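Local atomic coordinates of quinoline 2-oxidoreductase large subunit (Pseudomonas putida, PDB entry 1T3Q), a protein that carries the molybdenum–pterin cytosine dinucleotide cofactor of quinoline 2-oxidoreductase, a molybdenum hydroxylase of the xanthine dehydrogenase family that probably oxidises quinoline at carbon 2. Residues P397-I400 / R401-N404; I696-D699 / F700-V704; T705-L708 / M709-L712. One frame throughout, in Å; residues are numbered along the deposited sequence.

In the fold
Interaction 1 belongs to the short helix 397-402 and lies about 42 and 40 Å, centre to centre, from interactions 2 and 3, which follow one another along the loop between helix 672-692 and strand 722-726. There the two are neighbours: the hydroxyl OG1 of Thr705 probably takes a hydrogen bond from Ile696 N. Interaction 2 is a surface hairpin organised by one carboxylate that accepts from backbone amides, whereas interaction 3, a partly buried turn near the bound FAD, relies on a threonine and a water. Interaction 1, also partly buried, differs in its charge: three arginines are held by carboxylates and backbone carbonyls, with no other subunit in contact.

Interaction 1. Residues P397-I400 / R401-N404; sequences PFEI and RRRN
Glu399 reaches two arginines at once, giving one carboxylate oxygen to each. OE2 receives NE of Arg403 at 2.7 Å through its anti lone pair and lies in the plane of that guanidinium, at its edge; a longer, weak bond from NH1 adds to the salt bridge. OE1 takes NH1 of Arg402 at 3.1 Å on its anti side, but out of the carboxylate plane. The two guanidiniums are turned differently against the carboxylate, with planes 34° apart for Arg402 and 72° for Arg403. Glu399 gains this position by bending its chain at chi2 (55°), which folds the acid back over the following turn, while both arginines come to it on extended chains.

Arg401 points to other acceptors: its NH1 bonds to Pro397 O at 2.8 Å, the oxygen sitting in the guanidinium plane while the donor stands above the carbonyl plane. Proline suits the first turn of a helix because its nitrogen needs no helical acceptor. Further along, ND2 of Asn404 hydrogen-bonds to Ile400 O at 2.8 Å, a short amide capturing a carbonyl. In the backbone, Arg402 N bonds to Phe398 O at 3.1 Å and Arg403 N to Glu399 O at 3.3 Å, the spacing of an alpha-helical turn.

Second-shell acids hold the arginines: Glu434 pairs with Arg402, and Glu383 and Asp387 with the buried Arg401, which probably balances its charge. Asn404 OD1 accepts from Phe312 N, and its ND2 also bonds to Gly310 O. The helix packs Ile400 against Ile386 and Ala390 of helix 375-393, Phe398 against Ile430 of helix 426-437, and Pro397 and Phe398 against Val460 of strand 454-467.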
ATOM      1  N   PRO B 397      14.789  34.106 -44.273  1.00 23.07           N
ATOM      2  CA  PRO B 397      13.919  32.972 -43.947  1.00 22.09           C
ATOM      3  C   PRO B 397      12.629  33.430 -43.267  1.00 21.08           C
ATOM      4  O   PRO B 397      11.611  32.742 -43.315  1.00 20.91           O
ATOM      5  CB  PRO B 397      14.797  32.110 -43.035  1.00 21.44           C
ATOM      6  CG  PRO B 397      15.738  33.113 -42.412  1.00 22.70           C
ATOM      7  CD  PRO B 397      16.087  33.997 -43.584  1.00 21.85           C
ATOM      8  N   PHE B 398      12.677  34.595 -42.627  1.00 20.50           N
ATOM      9  CA  PHE B 398      11.499  35.119 -41.961  1.00 21.26           C
ATOM     10  C   PHE B 398      10.523  35.700 -42.978  1.00 21.06           C
ATOM     11  O   PHE B 398       9.314  35.517 -42.862  1.00 21.97           O
ATOM     12  CB  PHE B 398      11.888  36.199 -40.946  1.00 20.63           C
ATOM     13  CG  PHE B 398      12.894  35.738 -39.940  1.00 20.78           C
ATOM     14  CD1 PHE B 398      14.250  35.995 -40.123  1.00 21.70           C
ATOM     15  CD2 PHE B 398      12.494  35.009 -38.827  1.00 21.25           C
ATOM     16  CE1 PHE B 398      15.198  35.525 -39.208  1.00 20.37           C
ATOM     17  CE2 PHE B 398      13.433  34.535 -37.908  1.00 20.82           C
ATOM     18  CZ  PHE B 398      14.787  34.795 -38.104  1.00 19.68           C
ATOM     19  N   GLU B 399      11.059  36.387 -43.981  1.00 20.35           N
ATOM     20  CA  GLU B 399      10.233  37.015 -45.010  1.00 21.21           C
ATOM     21  C   GLU B 399       9.493  36.009 -45.889  1.00 21.27           C
ATOM     22  O   GLU B 399       8.315  36.198 -46.187  1.00 21.60           O
ATOM     23  CB  GLU B 399      11.097  37.938 -45.880  1.00 22.48           C
ATOM     24  CG  GLU B 399      10.355  38.660 -47.015  1.00 23.57           C
ATOM     25  CD  GLU B 399       9.156  39.465 -46.540  1.00 27.01           C
ATOM     26  OE1 GLU B 399       9.221  40.057 -45.441  1.00 26.85           O
ATOM     27  OE2 GLU B 399       8.146  39.521 -47.274  1.00 28.62           O
ATOM     28  N   ILE B 400      10.165  34.941 -46.311  1.00 21.09           N
ATOM     29  CA  ILE B 400       9.481  33.968 -47.156  1.00 21.26           C
ATOM     30  C   ILE B 400       8.322  33.320 -46.396  1.00 21.97           C
ATOM     31  O   ILE B 400       7.309  32.943 -46.997  1.00 22.13           O
ATOM     32  CB  ILE B 400      10.440  32.881 -47.693  1.00 21.66           C
ATOM     33  CG1 ILE B 400       9.751  32.117 -48.832  1.00 21.59           C
ATOM     34  CG2 ILE B 400      10.848  31.921 -46.576  1.00 20.21           C
ATOM     35  CD1 ILE B 400      10.686  31.240 -49.642  1.00 23.22           C
ATOM     36  N   ARG B 401       8.458  33.201 -45.078  1.00 20.31           N
ATOM     37  CA  ARG B 401       7.396  32.621 -44.269  1.00 20.55           C
ATOM     38  C   ARG B 401       6.216  33.586 -44.129  1.00 21.00           C
ATOM     39  O   ARG B 401       5.063  33.162 -44.159  1.00 21.02           O
ATOM     40  CB  ARG B 401       7.938  32.195 -42.898  1.00 19.43           C
ATOM     41  CG  ARG B 401       8.796  30.932 -42.977  1.00 17.77           C
ATOM     42  CD  ARG B 401       9.429  30.574 -41.639  1.00 19.10           C
ATOM     43  NE  ARG B 401      10.096  29.268 -41.664  1.00 18.30           N
ATOM     44  CZ  ARG B 401      11.269  29.017 -42.237  1.00 17.31           C
ATOM     45  NH1 ARG B 401      11.941  29.983 -42.852  1.00 20.27           N
ATOM     46  NH2 ARG B 401      11.782  27.790 -42.181  1.00 18.60           N
ATOM     47  N   ARG B 402       6.496  34.880 -43.991  1.00 21.03           N
ATOM     48  CA  ARG B 402       5.423  35.871 -43.886  1.00 22.80           C
ATOM     49  C   ARG B 402       4.527  35.824 -45.119  1.00 23.07           C
ATOM     50  O   ARG B 402       3.326  36.070 -45.036  1.00 23.46           O
ATOM     51  CB  ARG B 402       5.982  37.291 -43.784  1.00 22.52           C
ATOM     52  CG  ARG B 402       6.771  37.584 -42.536  1.00 25.00           C
ATOM     53  CD  ARG B 402       7.047  39.078 -42.427  1.00 25.27           C
ATOM     54  NE  ARG B 402       7.879  39.359 -41.265  1.00 28.72           N
ATOM     55  CZ  ARG B 402       9.200  39.481 -41.307  1.00 26.72           C
ATOM     56  NH1 ARG B 402       9.846  39.361 -42.458  1.00 26.12           N
ATOM     57  NH2 ARG B 402       9.876  39.698 -40.187  1.00 28.12           N
ATOM     58  N   ARG B 403       5.122  35.516 -46.264  1.00 22.77           N
ATOM     59  CA  ARG B 403       4.384  35.469 -47.522  1.00 23.27           C
ATOM     60  C   ARG B 403       3.570  34.201 -47.745  1.00 22.93           C
ATOM     61  O   ARG B 403       2.821  34.110 -48.718  1.00 22.25           O
ATOM     62  CB  ARG B 403       5.355  35.660 -48.691  1.00 22.66           C
ATOM     63  CG  ARG B 403       6.150  36.949 -48.603  1.00 23.32           C
ATOM     64  CD  ARG B 403       7.109  37.101 -49.762  1.00 23.55           C
ATOM     65  NE  ARG B 403       7.870  38.342 -49.659  1.00 24.04           N
ATOM     66  CZ  ARG B 403       8.667  38.813 -50.611  1.00 24.98           C
ATOM     67  NH1 ARG B 403       9.316  39.952 -50.425  1.00 25.25           N
ATOM     68  NH2 ARG B 403       8.812  38.146 -51.748  1.00 24.07           N
ATOM     69  N   ASN B 404       3.700  33.227 -46.851  1.00 22.41           N
ATOM     70  CA  ASN B 404       2.967  31.974 -47.010  1.00 22.26           C
ATOM     71  C   ASN B 404       2.167  31.532 -45.793  1.00 22.68           C
ATOM     72  O   ASN B 404       1.339  30.625 -45.879  1.00 22.00           O
ATOM     73  CB  ASN B 404       3.943  30.871 -47.405  1.00 22.22           C
ATOM     74  CG  ASN B 404       4.508  31.075 -48.791  1.00 22.70           C
ATOM     75  OD1 ASN B 404       3.817  30.861 -49.790  1.00 23.59           O
ATOM     76  ND2 ASN B 404       5.763  31.507 -48.865  1.00 19.77           N
TER

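Interaction 2. Residues I696-D699 / F700-V704; sequences IYDD and FGQLV
Leu703 lays its CG over one face of the Tyr697 ring, 4.2 Å from the centroid, a CH-pi contact shifted toward the rim; the phenol OH bonds beyond, to Cys365 N. The two residues are a non-hydrogen-bonded antiparallel pair, flanked by Val704 N to Ile696 O and Asp698 N to Gln702 O, each 2.9 Å. Beside them, Val704 CG2 is pressed to 3.4 Å from Ile696 CB, tighter than usual, and both residues pack on Ile257 of the neighbouring medium subunit.

The chain reverses through a type I turn from Asp698 to Gly701, closed by Gly701 N to Asp698 O at 3.0 Å. Gly701 takes the first position of a G1 bulge, whose second residue is Gln702; its positive phi (93°) is a conformation that suits glycine. With chi1 at 63°, CG of Asp698 stands between its own N and carbonyl carbon, and OD1 is directed into the turn. It accepts Phe700 N at 2.7 Å, an Asx turn, and Gln702 N at 3.0 Å, from opposite faces of the carboxylate plane. With an alanine here, the amides of Phe700 and Gln702 would probably lose their shared acceptor and the turn would be held less firmly. A carboxylate in this place converts two backbone N-H groups into anchors, and its negative charge is probably eased by that pair of donors.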
ATOM      1  N   ILE B 696      21.191   2.173 -33.998  1.00 19.79           N
ATOM      2  CA  ILE B 696      21.623   1.601 -35.263  1.00 21.00           C
ATOM      3  C   ILE B 696      21.511   0.090 -35.417  1.00 21.57           C
ATOM      4  O   ILE B 696      21.988  -0.674 -34.576  1.00 20.44           O
ATOM      5  CB  ILE B 696      23.091   1.987 -35.557  1.00 20.61           C
ATOM      6  CG1 ILE B 696      23.256   3.509 -35.504  1.00 22.39           C
ATOM      7  CG2 ILE B 696      23.518   1.455 -36.927  1.00 19.97           C
ATOM      8  CD1 ILE B 696      24.683   3.975 -35.650  1.00 23.10           C
ATOM      9  N   TYR B 697      20.876  -0.323 -36.511  1.00 22.58           N
ATOM     10  CA  TYR B 697      20.749  -1.737 -36.858  1.00 23.02           C
ATOM     11  C   TYR B 697      21.676  -1.906 -38.061  1.00 23.59           C
ATOM     12  O   TYR B 697      21.636  -1.094 -38.986  1.00 23.42           O
ATOM     13  CB  TYR B 697      19.315  -2.091 -37.281  1.00 21.93           C
ATOM     14  CG  TYR B 697      18.336  -2.308 -36.146  1.00 21.48           C
ATOM     15  CD1 TYR B 697      17.527  -1.268 -35.686  1.00 20.60           C
ATOM     16  CD2 TYR B 697      18.191  -3.564 -35.560  1.00 20.67           C
ATOM     17  CE1 TYR B 697      16.590  -1.477 -34.675  1.00 20.67           C
ATOM     18  CE2 TYR B 697      17.259  -3.785 -34.544  1.00 22.03           C
ATOM     19  CZ  TYR B 697      16.461  -2.738 -34.108  1.00 19.37           C
ATOM     20  OH  TYR B 697      15.542  -2.954 -33.109  1.00 18.47           O
ATOM     21  N   ASP B 698      22.514  -2.940 -38.060  1.00 23.76           N
ATOM     22  CA  ASP B 698      23.423  -3.135 -39.180  1.00 25.32           C
ATOM     23  C   ASP B 698      22.749  -3.876 -40.320  1.00 25.31           C
ATOM     24  O   ASP B 698      21.563  -4.174 -40.257  1.00 23.62           O
ATOM     25  CB  ASP B 698      24.695  -3.882 -38.752  1.00 26.79           C
ATOM     26  CG  ASP B 698      24.422  -5.287 -38.254  1.00 26.81           C
ATOM     27  OD1 ASP B 698      23.387  -5.884 -38.626  1.00 27.82           O
ATOM     28  OD2 ASP B 698      25.265  -5.808 -37.493  1.00 29.55           O
ATOM     29  N   ASP B 699      23.519  -4.170 -41.360  1.00 27.05           N
ATOM     30  CA  ASP B 699      22.994  -4.857 -42.537  1.00 30.80           C
ATOM     31  C   ASP B 699      22.433  -6.255 -42.281  1.00 30.57           C
ATOM     32  O   ASP B 699      21.821  -6.848 -43.169  1.00 31.70           O
ATOM     33  CB  ASP B 699      24.079  -4.927 -43.616  1.00 33.25           C
ATOM     34  CG  ASP B 699      24.420  -3.564 -44.187  1.00 36.25           C
ATOM     35  OD1 ASP B 699      25.442  -3.449 -44.894  1.00 38.35           O
ATOM     36  OD2 ASP B 699      23.660  -2.606 -43.935  1.00 38.67           O
ATOM     37  N   PHE B 700      22.631  -6.786 -41.079  1.00 30.29           N
ATOM     38  CA  PHE B 700      22.123  -8.119 -40.773  1.00 31.97           C
ATOM     39  C   PHE B 700      20.979  -8.095 -39.771  1.00 30.12           C
ATOM     40  O   PHE B 700      20.431  -9.138 -39.414  1.00 30.52           O
ATOM     41  CB  PHE B 700      23.253  -9.008 -40.255  1.00 35.04           C
ATOM     42  CG  PHE B 700      24.428  -9.077 -41.181  1.00 40.10           C
ATOM     43  CD1 PHE B 700      25.429  -8.111 -41.127  1.00 41.38           C
ATOM     44  CD2 PHE B 700      24.513 -10.080 -42.142  1.00 41.20           C
ATOM     45  CE1 PHE B 700      26.496  -8.139 -42.020  1.00 43.07           C
ATOM     46  CE2 PHE B 700      25.576 -10.116 -43.039  1.00 42.85           C
ATOM     47  CZ  PHE B 700      26.569  -9.142 -42.977  1.00 43.48           C
ATOM     48  N   GLY B 701      20.619  -6.899 -39.319  1.00 28.01           N
ATOM     49  CA  GLY B 701      19.531  -6.780 -38.368  1.00 25.59           C
ATOM     50  C   GLY B 701      19.985  -6.790 -36.923  1.00 24.13           C
ATOM     51  O   GLY B 701      19.158  -6.839 -36.017  1.00 23.81           O
ATOM     52  N   GLN B 702      21.294  -6.763 -36.692  1.00 24.03           N
ATOM     53  CA  GLN B 702      21.794  -6.744 -35.324  1.00 24.20           C
ATOM     54  C   GLN B 702      21.704  -5.316 -34.799  1.00 23.71           C
ATOM     55  O   GLN B 702      21.924  -4.358 -35.542  1.00 24.36           O
ATOM     56  CB  GLN B 702      23.248  -7.227 -35.264  1.00 25.55           C
ATOM     57  CG  GLN B 702      23.431  -8.699 -35.600  1.00 27.54           C
ATOM     58  CD  GLN B 702      22.756  -9.615 -34.597  1.00 28.22           C
ATOM     59  OE1 GLN B 702      22.080 -10.573 -34.973  1.00 31.83           O
ATOM     60  NE2 GLN B 702      22.943  -9.332 -33.315  1.00 28.64           N
ATOM     61  N   LEU B 703      21.356  -5.177 -33.525  1.00 23.59           N
ATOM     62  CA  LEU B 703      21.258  -3.863 -32.902  1.00 22.75           C
ATOM     63  C   LEU B 703      22.661  -3.562 -32.377  1.00 22.30           C
ATOM     64  O   LEU B 703      23.109  -4.168 -31.401  1.00 21.60           O
ATOM     65  CB  LEU B 703      20.267  -3.906 -31.737  1.00 23.23           C
ATOM     66  CG  LEU B 703      19.445  -2.658 -31.405  1.00 26.29           C
ATOM     67  CD1 LEU B 703      18.954  -2.781 -29.972  1.00 23.32           C
ATOM     68  CD2 LEU B 703      20.263  -1.395 -31.573  1.00 26.72           C
ATOM     69  N   VAL B 704      23.357  -2.634 -33.024  1.00 22.63           N
ATOM     70  CA  VAL B 704      24.716  -2.305 -32.616  1.00 23.89           C
ATOM     71  C   VAL B 704      24.804  -1.243 -31.523  1.00 25.07           C
ATOM     72  O   VAL B 704      25.876  -1.015 -30.964  1.00 26.88           O
ATOM     73  CB  VAL B 704      25.563  -1.857 -33.827  1.00 25.35           C
ATOM     74  CG1 VAL B 704      25.497  -2.918 -34.914  1.00 27.18           C
ATOM     75  CG2 VAL B 704      25.064  -0.535 -34.364  1.00 26.70           C
TER

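Interaction 3. Residues T705-L708 / M709-L712; sequences TTTL and MDYL
Thr707 meets Met709, Asp710 and Tyr711 mainly through their backbone amides. The carbonyl O of Thr707 takes Tyr711 N at 2.9 Å, in the carbonyl plane, and also Asp710 N at 3.1 Å, which approaches from above that plane. The hydroxyl adds a second acceptor: OG1 receives Met709 N at 3.2 Å and, weakly, Asp710 N. With chi1 at 72°, OG1 sits between its own N and carbonyl carbon, where it can look forward to these amides. This is an ST turn, extended by the carbonyl bonds into an ST motif, and threonine suits it because its hydroxyl is short enough to fold back on the backbone.

One water bridges the two segments. It donates a short bond to Asp710 OD2 at 2.5 Å, accepts from Thr706 N at 2.9 Å, and takes a weak bond from Thr707 OG1, linking Asp710 to the backbone of Thr706 earlier in the loop.

Packing is lighter: Thr705 CG2 lies obliquely 4.2 Å from Asp710 CB, and Tyr711 CB rests 3.4 Å from Thr707 O. Tyr711 sends its OH to Ser197 N, whereas the side chain of Met709, about 4 Å from the bound FAD, packs on Tyr190 of the medium subunit and Val52 of the small subunit.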
ATOM      1  N   THR B 705      23.685  -0.601 -31.213  1.00 23.31           N
ATOM      2  CA  THR B 705      23.667   0.421 -30.167  1.00 22.24           C
ATOM      3  C   THR B 705      22.772  -0.036 -29.017  1.00 21.66           C
ATOM      4  O   THR B 705      21.544   0.042 -29.105  1.00 22.19           O
ATOM      5  CB  THR B 705      23.145   1.776 -30.709  1.00 21.93           C
ATOM      6  OG1 THR B 705      21.857   1.586 -31.303  1.00 22.89           O
ATOM      7  CG2 THR B 705      24.096   2.340 -31.757  1.00 21.45           C
ATOM      8  N   THR B 706      23.384  -0.521 -27.939  1.00 19.24           N
ATOM      9  CA  THR B 706      22.615  -0.985 -26.788  1.00 19.69           C
ATOM     10  C   THR B 706      23.130  -0.413 -25.471  1.00 18.22           C
ATOM     11  O   THR B 706      22.685  -0.824 -24.404  1.00 18.42           O
ATOM     12  CB  THR B 706      22.622  -2.536 -26.675  1.00 21.67           C
ATOM     13  OG1 THR B 706      23.974  -3.007 -26.614  1.00 23.41           O
ATOM     14  CG2 THR B 706      21.924  -3.174 -27.877  1.00 23.16           C
ATOM     15  N   THR B 707      24.059   0.536 -25.543  1.00 17.99           N
ATOM     16  CA  THR B 707      24.606   1.145 -24.329  1.00 19.76           C
ATOM     17  C   THR B 707      24.708   2.663 -24.455  1.00 19.46           C
ATOM     18  O   THR B 707      24.671   3.208 -25.553  1.00 18.68           O
ATOM     19  CB  THR B 707      26.019   0.609 -24.011  1.00 19.38           C
ATOM     20  OG1 THR B 707      26.950   1.142 -24.960  1.00 22.82           O
ATOM     21  CG2 THR B 707      26.045  -0.911 -24.095  1.00 20.12           C
ATOM     22  N   LEU B 708      24.843   3.338 -23.319  1.00 19.83           N
ATOM     23  CA  LEU B 708      24.961   4.788 -23.295  1.00 22.48           C
ATOM     24  C   LEU B 708      26.328   5.223 -23.819  1.00 24.59           C
ATOM     25  O   LEU B 708      26.607   6.417 -23.951  1.00 24.01           O
ATOM     26  CB  LEU B 708      24.738   5.299 -21.872  1.00 23.50           C
ATOM     27  CG  LEU B 708      23.430   6.038 -21.563  1.00 27.54           C
ATOM     28  CD1 LEU B 708      22.273   5.508 -22.383  1.00 25.53           C
ATOM     29  CD2 LEU B 708      23.149   5.920 -20.083  1.00 23.80           C
ATOM     30  N   MET B 709      27.182   4.245 -24.106  1.00 24.03           N
ATOM     31  CA  MET B 709      28.498   4.524 -24.662  1.00 26.24           C
ATOM     32  C   MET B 709      28.360   4.694 -26.175  1.00 25.61           C
ATOM     33  O   MET B 709      29.102   5.453 -26.794  1.00 25.51           O
ATOM     34  CB  MET B 709      29.462   3.378 -24.358  1.00 30.51           C
ATOM     35  CG  MET B 709      29.933   3.349 -22.921  1.00 37.06           C
ATOM     36  SD  MET B 709      31.115   4.664 -22.590  1.00 45.87           S
ATOM     37  CE  MET B 709      32.570   3.700 -22.310  1.00 44.99           C
ATOM     38  N   ASP B 710      27.408   3.981 -26.771  1.00 24.03           N
ATOM     39  CA  ASP B 710      27.201   4.090 -28.209  1.00 23.86           C
ATOM     40  C   ASP B 710      26.005   4.955 -28.570  1.00 22.08           C
ATOM     41  O   ASP B 710      25.894   5.411 -29.706  1.00 23.07           O
ATOM     42  CB  ASP B 710      27.057   2.706 -28.844  1.00 24.44           C
ATOM     43  CG  ASP B 710      28.367   1.939 -28.857  1.00 28.24           C
ATOM     44  OD1 ASP B 710      29.413   2.548 -29.177  1.00 28.94           O
ATOM     45  OD2 ASP B 710      28.352   0.730 -28.557  1.00 27.55           O
ATOM     46  N   TYR B 711      25.108   5.164 -27.611  1.00 20.52           N
ATOM     47  CA  TYR B 711      23.940   6.008 -27.832  1.00 20.16           C
ATOM     48  C   TYR B 711      24.187   7.270 -27.019  1.00 20.87           C
ATOM     49  O   TYR B 711      24.077   7.267 -25.792  1.00 20.74           O
ATOM     50  CB  TYR B 711      22.656   5.333 -27.346  1.00 18.44           C
ATOM     51  CG  TYR B 711      21.417   6.073 -27.799  1.00 18.46           C
ATOM     52  CD1 TYR B 711      20.951   5.946 -29.109  1.00 16.21           C
ATOM     53  CD2 TYR B 711      20.742   6.946 -26.939  1.00 15.31           C
ATOM     54  CE1 TYR B 711      19.841   6.677 -29.555  1.00 16.50           C
ATOM     55  CE2 TYR B 711      19.633   7.681 -27.376  1.00 16.99           C
ATOM     56  CZ  TYR B 711      19.191   7.539 -28.684  1.00 13.43           C
ATOM     57  OH  TYR B 711      18.117   8.278 -29.131  1.00 15.49           O
ATOM     58  N   LEU B 712      24.512   8.348 -27.720  1.00 21.01           N
ATOM     59  CA  LEU B 712      24.843   9.609 -27.089  1.00 21.14           C
ATOM     60  C   LEU B 712      23.692  10.591 -26.913  1.00 21.21           C
ATOM     61  O   LEU B 712      23.134  11.081 -27.899  1.00 20.99           O
ATOM     62  CB  LEU B 712      25.950  10.287 -27.901  1.00 22.05           C
ATOM     63  CG  LEU B 712      27.063   9.377 -28.430  1.00 23.01           C
ATOM     64  CD1 LEU B 712      28.033  10.205 -29.265  1.00 22.39           C
ATOM     65  CD2 LEU B 712      27.781   8.707 -27.262  1.00 25.07           C
TER
HETATM   66  O   HOH W   1      26.265  -0.398 -27.830  1.00 24.85           O